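Local coordinates for protein HpcE (Thermus thermophilus, PDB 1WZO) that probably catalyses an isomerisation of 5-carboxymethyl-2-hydroxymuconate in the breakdown of homoprotocatechuate, as a member of the fumarylacetoacetate hydrolase family, at residues 124-129 with 150-155; 96-101 with 171-176. One frame throughout, in Å; residues are numbered along the deposited sequence.

Contacts 1 and 2 meet along strands 94-104 and 120-131, antiparallel neighbours, and their centres are about 9 Å apart. Probable backbone hydrogen bonds join them, from Asp128 N to Glu97 O (2.9 Å) and from Ala101 N to Thr124 O (3.0 Å), and Tyr96 CB packs 3.3 Å from Asn127 OD1. Contact 1 adds a third strand beside this pair; contact 2 lays strand 94-104 over strand 170-175 of a separate sheet. Where they join, the carboxylates of Glu97, Glu99 and Asp128 come close together, with Lys146 salt-bridged to Asp128, a cluster consistent with the acidic metal site of the fumarylacetoacetate hydrolase family.

Contact 1: residues 124-129 with 150-155; sequences TIANDL and TFLPLG
Thr124 meets Gly155 and Leu154 with the two branches of its side chain. OG1 swings anti to the backbone N (chi1 -170°), which sets it 3.1 Å from Gly155 CA, where it is hydrogen-bonded to Phe157 O; CG2 crosses the Leu154 side chain at about a right angle, 3.6 Å from CD1. At Ile125 the carbonyl takes over: Gly155 N donates to Ile125 O at 3.0 Å in a nearly straight bond lying in the carbonyl plane, and Leu154 CA adds a CA-H...O contact to the same oxygen. Ala126 faces Leu154 in an antiparallel non-hydrogen-bonded pair, its CB 3.8 Å from Leu154 CD1 with Leu152 CD1 a little farther off. Asn127 N then bonds to Pro153 O at 3.2 Å, the donor tilted 28° from the carbonyl plane, while Asn127 CB rests against the proline ring and OD1 accepts from Glu97 N. Asp128 centres an inverse gamma turn, and its side chain points away from the contact to salt bridges with Lys73 and Lys146. Phe151 O accepts a hydrogen bond from Lys73 and, across the strands, a weak one from Leu129 N. Leu129 closes the contact with carbon: CB sits 3.7 Å above one face of the Phe151 ring, toward its rim, as a CH-pi contact, and CD1 crosses to within 3.5 Å of Pro153 CD. Wholly buried, the pairing puts strand 120-131 between strands 152-159 and 94-104. Ala126 and Leu154 both touch Ala101 of strand 94-104, whereas Ile125 packs on strands 227-232 and 237-244 of a separate sheet, Asn127 on the former and Pro153 on the latter.

Contact 2: residues 96-101 with 171-176; sequences YEVELA and LRAYVN
Tyr96 and Ala173 make the closest approach, Tyr96 CE1 to Ala173 CB at 3.4 Å. The methyl meets the ring obliquely near its phenolic end, with CZ and OH of Tyr96 almost as near. The conformation of Tyr96 delivers the ring here: CG lies between the backbone N and the carbonyl carbon (chi1 70°), directing the aromatic group across to strand 170-175. Along one edge of the ring and in its plane sits Val98 N; on the CE2 side, Val175 CG2 comes to 4.0 Å, and the phenol OH is tied to Gln181 OE1 by a hydrogen bond.

Val98 divides its two methyls over the same strand. With chi1 at 57°, CG1 is the branch wedged between N and C, and it stands 4.4 Å from both Leu171 CB and Ala173 CB; CG2, anti to N, turns to Arg172 O at 3.9 Å. No hydrogen bond crosses, and the axes of 98-101 and 171-175 approach to 7.4 Å, with 136° between their N-to-C directions, which marks this as packing between sheets: Leu171, Ala173 and Val175 offer one side of their strand to Tyr96 and Val98. Strand 94-104 lies beside strand 120-131 in its own sheet, while strand 170-175 runs between strands 227-232 and 178-184, whose Met228, Leu230 and Arg180 also touch Tyr96 or Val98.

Contact 1: residues 124-129 with 150-155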
ATOM      1  N   THR B 124     -11.292  -6.847  18.299  1.00 16.94           N
ATOM      2  CA  THR B 124     -11.056  -5.522  18.844  1.00 16.33           C
ATOM      3  C   THR B 124     -12.412  -4.911  19.133  1.00 15.68           C
ATOM      4  O   THR B 124     -13.451  -5.550  18.907  1.00 17.71           O
ATOM      5  CB  THR B 124     -10.241  -4.626  17.867  1.00 17.63           C
ATOM      6  OG1 THR B 124      -9.837  -3.437  18.551  1.00 17.86           O
ATOM      7  CG2 THR B 124     -11.067  -4.240  16.643  1.00 15.37           C
ATOM      8  N   ILE B 125     -12.411  -3.693  19.659  1.00 16.85           N
ATOM      9  CA  ILE B 125     -13.649  -2.993  19.983  1.00 16.47           C
ATOM     10  C   ILE B 125     -13.919  -1.914  18.935  1.00 17.06           C
ATOM     11  O   ILE B 125     -12.989  -1.287  18.429  1.00 16.56           O
ATOM     12  CB  ILE B 125     -13.557  -2.288  21.354  1.00 17.66           C
ATOM     13  CG1 ILE B 125     -13.192  -3.296  22.448  1.00 17.57           C
ATOM     14  CG2 ILE B 125     -14.875  -1.588  21.670  1.00 15.01           C
ATOM     15  CD1 ILE B 125     -12.757  -2.633  23.744  1.00 16.61           C
ATOM     16  N   ALA B 126     -15.193  -1.702  18.623  1.00 17.12           N
ATOM     17  CA  ALA B 126     -15.573  -0.675  17.661  1.00 17.92           C
ATOM     18  C   ALA B 126     -16.716   0.163  18.206  1.00 18.60           C
ATOM     19  O   ALA B 126     -17.572  -0.330  18.941  1.00 17.45           O
ATOM     20  CB  ALA B 126     -16.000  -1.314  16.337  1.00 17.09           C
ATOM     21  N   ASN B 127     -16.705   1.441  17.857  1.00 16.34           N
ATOM     22  CA  ASN B 127     -17.775   2.348  18.234  1.00 16.58           C
ATOM     23  C   ASN B 127     -18.384   2.728  16.875  1.00 17.33           C
ATOM     24  O   ASN B 127     -17.883   3.622  16.189  1.00 14.55           O
ATOM     25  CB  ASN B 127     -17.221   3.591  18.930  1.00 15.75           C
ATOM     26  CG  ASN B 127     -18.320   4.456  19.503  1.00 17.08           C
ATOM     27  OD1 ASN B 127     -19.484   4.321  19.118  1.00 16.72           O
ATOM     28  ND2 ASN B 127     -17.962   5.353  20.423  1.00 18.20           N
ATOM     29  N   ASP B 128     -19.444   2.025  16.482  1.00 16.54           N
ATOM     30  CA  ASP B 128     -20.096   2.257  15.190  1.00 16.72           C
ATOM     31  C   ASP B 128     -21.140   3.366  15.302  1.00 17.18           C
ATOM     32  O   ASP B 128     -22.344   3.113  15.315  1.00 18.42           O
ATOM     33  CB  ASP B 128     -20.721   0.939  14.708  1.00 17.10           C
ATOM     34  CG  ASP B 128     -21.480   1.084  13.406  1.00 20.13           C
ATOM     35  OD1 ASP B 128     -21.035   1.865  12.541  1.00 18.79           O
ATOM     36  OD2 ASP B 128     -22.515   0.402  13.245  1.00 20.77           O
ATOM     37  N   LEU B 129     -20.654   4.601  15.378  1.00 17.39           N
ATOM     38  CA  LEU B 129     -21.515   5.767  15.530  1.00 17.79           C
ATOM     39  C   LEU B 129     -22.500   5.986  14.390  1.00 18.56           C
ATOM     40  O   LEU B 129     -22.286   5.558  13.250  1.00 16.57           O
ATOM     41  CB  LEU B 129     -20.659   7.024  15.735  1.00 17.86           C
ATOM     42  CG  LEU B 129     -19.919   7.106  17.079  1.00 15.85           C
ATOM     43  CD1 LEU B 129     -18.429   7.363  16.861  1.00 14.99           C
ATOM     44  CD2 LEU B 129     -20.534   8.214  17.927  1.00 17.83           C
ATOM     45  N   THR B 150     -14.370  10.135  11.194  1.00 14.02           N
ATOM     46  CA  THR B 150     -14.243   9.872  12.634  1.00 15.37           C
ATOM     47  C   THR B 150     -15.366   9.058  13.264  1.00 15.30           C
ATOM     48  O   THR B 150     -15.369   8.870  14.482  1.00 15.61           O
ATOM     49  CB  THR B 150     -14.100  11.164  13.499  1.00 15.83           C
ATOM     50  OG1 THR B 150     -15.377  11.800  13.651  1.00 14.63           O
ATOM     51  CG2 THR B 150     -13.092  12.126  12.882  1.00 15.48           C
ATOM     52  N   PHE B 151     -16.304   8.563  12.462  1.00 14.03           N
ATOM     53  CA  PHE B 151     -17.404   7.795  13.030  1.00 15.91           C
ATOM     54  C   PHE B 151     -17.129   6.319  13.304  1.00 14.84           C
ATOM     55  O   PHE B 151     -18.063   5.544  13.521  1.00 13.88           O
ATOM     56  CB  PHE B 151     -18.674   7.939  12.180  1.00 15.15           C
ATOM     57  CG  PHE B 151     -19.600   9.032  12.660  1.00 14.09           C
ATOM     58  CD1 PHE B 151     -20.978   8.911  12.507  1.00 15.55           C
ATOM     59  CD2 PHE B 151     -19.091  10.166  13.294  1.00 16.19           C
ATOM     60  CE1 PHE B 151     -21.847   9.905  12.987  1.00 15.30           C
ATOM     61  CE2 PHE B 151     -19.944  11.166  13.774  1.00 16.81           C
ATOM     62  CZ  PHE B 151     -21.325  11.033  13.622  1.00 17.25           C
ATOM     63  N   LEU B 152     -15.860   5.923  13.294  1.00 15.57           N
ATOM     64  CA  LEU B 152     -15.537   4.537  13.612  1.00 16.45           C
ATOM     65  C   LEU B 152     -14.306   4.362  14.492  1.00 14.64           C
ATOM     66  O   LEU B 152     -13.251   3.919  14.034  1.00 14.20           O
ATOM     67  CB  LEU B 152     -15.390   3.668  12.351  1.00 16.42           C
ATOM     68  CG  LEU B 152     -15.193   2.171  12.663  1.00 19.34           C
ATOM     69  CD1 LEU B 152     -16.317   1.689  13.589  1.00 14.88           C
ATOM     70  CD2 LEU B 152     -15.186   1.341  11.363  1.00 15.77           C
ATOM     71  N   PRO B 153     -14.408   4.765  15.766  1.00 14.89           N
ATOM     72  CA  PRO B 153     -13.245   4.578  16.637  1.00 15.35           C
ATOM     73  C   PRO B 153     -12.988   3.067  16.604  1.00 15.23           C
ATOM     74  O   PRO B 153     -13.934   2.284  16.529  1.00 14.79           O
ATOM     75  CB  PRO B 153     -13.761   5.053  17.991  1.00 15.14           C
ATOM     76  CG  PRO B 153     -14.654   6.214  17.597  1.00 16.32           C
ATOM     77  CD  PRO B 153     -15.394   5.677  16.378  1.00 13.45           C
ATOM     78  N   LEU B 154     -11.729   2.653  16.633  1.00 14.71           N
ATOM     79  CA  LEU B 154     -11.425   1.229  16.575  1.00 16.92           C
ATOM     80  C   LEU B 154     -10.160   0.915  17.355  1.00 16.29           C
ATOM     81  O   LEU B 154      -9.120   1.539  17.143  1.00 17.10           O
ATOM     82  CB  LEU B 154     -11.252   0.777  15.116  1.00 16.19           C
ATOM     83  CG  LEU B 154     -11.104  -0.726  14.853  1.00 17.63           C
ATOM     84  CD1 LEU B 154     -12.464  -1.386  14.979  1.00 14.74           C
ATOM     85  CD2 LEU B 154     -10.542  -0.975  13.456  1.00 14.72           C
ATOM     86  N   GLY B 155     -10.256  -0.058  18.259  1.00 17.12           N
ATOM     87  CA  GLY B 155      -9.101  -0.443  19.050  1.00 17.96           C
ATOM     88  C   GLY B 155      -9.454  -0.624  20.516  1.00 19.08           C
ATOM     89  O   GLY B 155     -10.598  -0.935  20.846  1.00 16.58           O
TER

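Contact 2: residues 96-101 with 171-176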
ATOM      1  N   TYR B  96     -23.742   6.298  19.967  1.00 20.61           N
ATOM      2  CA  TYR B  96     -22.564   5.445  19.900  1.00 20.39           C
ATOM      3  C   TYR B  96     -23.156   4.051  19.721  1.00 19.93           C
ATOM      4  O   TYR B  96     -24.354   3.852  19.931  1.00 20.54           O
ATOM      5  CB  TYR B  96     -21.752   5.505  21.211  1.00 22.48           C
ATOM      6  CG  TYR B  96     -22.432   4.835  22.401  1.00 24.68           C
ATOM      7  CD1 TYR B  96     -22.592   3.448  22.453  1.00 26.13           C
ATOM      8  CD2 TYR B  96     -22.982   5.598  23.437  1.00 26.58           C
ATOM      9  CE1 TYR B  96     -23.293   2.833  23.495  1.00 26.91           C
ATOM     10  CE2 TYR B  96     -23.686   4.992  24.487  1.00 26.48           C
ATOM     11  CZ  TYR B  96     -23.840   3.613  24.504  1.00 27.79           C
ATOM     12  OH  TYR B  96     -24.568   3.010  25.507  1.00 27.34           O
ATOM     13  N   GLU B  97     -22.332   3.093  19.316  1.00 19.98           N
ATOM     14  CA  GLU B  97     -22.779   1.712  19.163  1.00 20.64           C
ATOM     15  C   GLU B  97     -21.596   0.814  19.506  1.00 19.61           C
ATOM     16  O   GLU B  97     -20.643   0.715  18.734  1.00 17.30           O
ATOM     17  CB  GLU B  97     -23.270   1.425  17.731  1.00 19.97           C
ATOM     18  CG  GLU B  97     -24.629   2.055  17.409  1.00 21.57           C
ATOM     19  CD  GLU B  97     -25.272   1.516  16.133  1.00 22.90           C
ATOM     20  OE1 GLU B  97     -26.403   1.944  15.812  1.00 23.59           O
ATOM     21  OE2 GLU B  97     -24.660   0.671  15.451  1.00 21.57           O
ATOM     22  N   VAL B  98     -21.640   0.173  20.674  1.00 20.08           N
ATOM     23  CA  VAL B  98     -20.542  -0.704  21.069  1.00 18.57           C
ATOM     24  C   VAL B  98     -20.681  -2.051  20.366  1.00 18.76           C
ATOM     25  O   VAL B  98     -21.695  -2.739  20.497  1.00 19.21           O
ATOM     26  CB  VAL B  98     -20.479  -0.890  22.624  1.00 20.72           C
ATOM     27  CG1 VAL B  98     -21.791  -1.440  23.154  1.00 20.59           C
ATOM     28  CG2 VAL B  98     -19.314  -1.796  22.988  1.00 20.15           C
ATOM     29  N   GLU B  99     -19.663  -2.423  19.597  1.00 18.05           N
ATOM     30  CA  GLU B  99     -19.723  -3.677  18.861  1.00 18.59           C
ATOM     31  C   GLU B  99     -18.422  -4.449  18.851  1.00 16.81           C
ATOM     32  O   GLU B  99     -17.331  -3.870  18.864  1.00 16.57           O
ATOM     33  CB  GLU B  99     -20.140  -3.416  17.400  1.00 19.47           C
ATOM     34  CG  GLU B  99     -21.249  -2.385  17.242  1.00 18.51           C
ATOM     35  CD  GLU B  99     -21.834  -2.347  15.834  1.00 19.06           C
ATOM     36  OE1 GLU B  99     -21.275  -2.996  14.927  1.00 20.47           O
ATOM     37  OE2 GLU B  99     -22.856  -1.663  15.638  1.00 19.91           O
ATOM     38  N   LEU B 100     -18.545  -5.770  18.833  1.00 17.02           N
ATOM     39  CA  LEU B 100     -17.383  -6.636  18.753  1.00 17.27           C
ATOM     40  C   LEU B 100     -16.953  -6.574  17.289  1.00 17.14           C
ATOM     41  O   LEU B 100     -17.777  -6.773  16.392  1.00 16.80           O
ATOM     42  CB  LEU B 100     -17.757  -8.079  19.102  1.00 17.82           C
ATOM     43  CG  LEU B 100     -16.669  -9.138  18.884  1.00 19.65           C
ATOM     44  CD1 LEU B 100     -15.501  -8.893  19.837  1.00 18.42           C
ATOM     45  CD2 LEU B 100     -17.261 -10.529  19.103  1.00 19.37           C
ATOM     46  N   ALA B 101     -15.678  -6.283  17.058  1.00 16.64           N
ATOM     47  CA  ALA B 101     -15.129  -6.206  15.708  1.00 17.52           C
ATOM     48  C   ALA B 101     -14.259  -7.435  15.463  1.00 18.17           C
ATOM     49  O   ALA B 101     -13.396  -7.766  16.278  1.00 19.60           O
ATOM     50  CB  ALA B 101     -14.302  -4.932  15.548  1.00 17.36           C
ATOM     51  N   LEU B 171     -20.592  -6.813  26.852  1.00 23.06           N
ATOM     52  CA  LEU B 171     -20.377  -5.522  26.206  1.00 23.23           C
ATOM     53  C   LEU B 171     -20.799  -4.416  27.163  1.00 24.20           C
ATOM     54  O   LEU B 171     -21.849  -4.507  27.798  1.00 25.45           O
ATOM     55  CB  LEU B 171     -21.230  -5.407  24.939  1.00 23.97           C
ATOM     56  CG  LEU B 171     -21.110  -6.508  23.888  1.00 22.73           C
ATOM     57  CD1 LEU B 171     -22.246  -6.380  22.890  1.00 25.75           C
ATOM     58  CD2 LEU B 171     -19.763  -6.417  23.198  1.00 25.22           C
ATOM     59  N   ARG B 172     -19.989  -3.371  27.258  1.00 23.84           N
ATOM     60  CA  ARG B 172     -20.316  -2.248  28.121  1.00 26.65           C
ATOM     61  C   ARG B 172     -19.917  -0.925  27.494  1.00 25.02           C
ATOM     62  O   ARG B 172     -18.923  -0.840  26.768  1.00 25.71           O
ATOM     63  CB  ARG B 172     -19.623  -2.400  29.474  1.00 28.45           C
ATOM     64  CG  ARG B 172     -20.194  -3.528  30.303  1.00 31.90           C
ATOM     65  CD  ARG B 172     -19.335  -3.827  31.514  1.00 34.48           C
ATOM     66  NE  ARG B 172     -19.822  -5.019  32.205  1.00 36.87           N
ATOM     67  CZ  ARG B 172     -19.116  -5.708  33.094  1.00 37.65           C
ATOM     68  NH1 ARG B 172     -17.885  -5.324  33.405  1.00 36.87           N
ATOM     69  NH2 ARG B 172     -19.638  -6.789  33.661  1.00 37.02           N
ATOM     70  N   ALA B 173     -20.702   0.106  27.779  1.00 24.90           N
ATOM     71  CA  ALA B 173     -20.427   1.440  27.269  1.00 26.25           C
ATOM     72  C   ALA B 173     -20.662   2.457  28.372  1.00 26.83           C
ATOM     73  O   ALA B 173     -21.675   2.408  29.076  1.00 27.12           O
ATOM     74  CB  ALA B 173     -21.324   1.750  26.078  1.00 25.57           C
ATOM     75  N   TYR B 174     -19.712   3.371  28.521  1.00 26.42           N
ATOM     76  CA  TYR B 174     -19.804   4.420  29.521  1.00 28.19           C
ATOM     77  C   TYR B 174     -19.729   5.777  28.833  1.00 29.04           C
ATOM     78  O   TYR B 174     -19.000   5.945  27.853  1.00 29.05           O
ATOM     79  CB  TYR B 174     -18.641   4.335  30.511  1.00 27.56           C
ATOM     80  CG  TYR B 174     -18.484   3.014  31.229  1.00 31.59           C
ATOM     81  CD1 TYR B 174     -17.990   1.889  30.570  1.00 31.24           C
ATOM     82  CD2 TYR B 174     -18.788   2.902  32.588  1.00 33.23           C
ATOM     83  CE1 TYR B 174     -17.794   0.682  31.249  1.00 33.75           C
ATOM     84  CE2 TYR B 174     -18.598   1.702  33.276  1.00 33.91           C
ATOM     85  CZ  TYR B 174     -18.100   0.598  32.602  1.00 34.22           C
ATOM     86  OH  TYR B 174     -17.895  -0.580  33.286  1.00 34.71           O
ATOM     87  N   VAL B 175     -20.485   6.740  29.348  1.00 28.72           N
ATOM     88  CA  VAL B 175     -20.456   8.098  28.824  1.00 30.70           C
ATOM     89  C   VAL B 175     -20.105   8.990  30.011  1.00 32.16           C
ATOM     90  O   VAL B 175     -20.859   9.072  30.983  1.00 32.21           O
ATOM     91  CB  VAL B 175     -21.816   8.536  28.233  1.00 30.43           C
ATOM     92  CG1 VAL B 175     -21.746   9.994  27.803  1.00 30.78           C
ATOM     93  CG2 VAL B 175     -22.169   7.669  27.035  1.00 31.56           C
ATOM     94  N   ASN B 176     -18.942   9.629  29.938  1.00 32.52           N
ATOM     95  CA  ASN B 176     -18.473  10.500  31.009  1.00 33.63           C
ATOM     96  C   ASN B 176     -18.322   9.726  32.316  1.00 35.48           C
ATOM     97  O   ASN B 176     -18.702  10.209  33.386  1.00 37.01           O
ATOM     98  CB  ASN B 176     -19.437  11.675  31.210  1.00 32.82           C
ATOM     99  CG  ASN B 176     -19.601  12.512  29.959  1.00 31.05           C
ATOM    100  OD1 ASN B 176     -18.624  12.817  29.272  1.00 28.86           O
ATOM    101  ND2 ASN B 176     -20.835  12.898  29.661  1.00 29.72           N
TER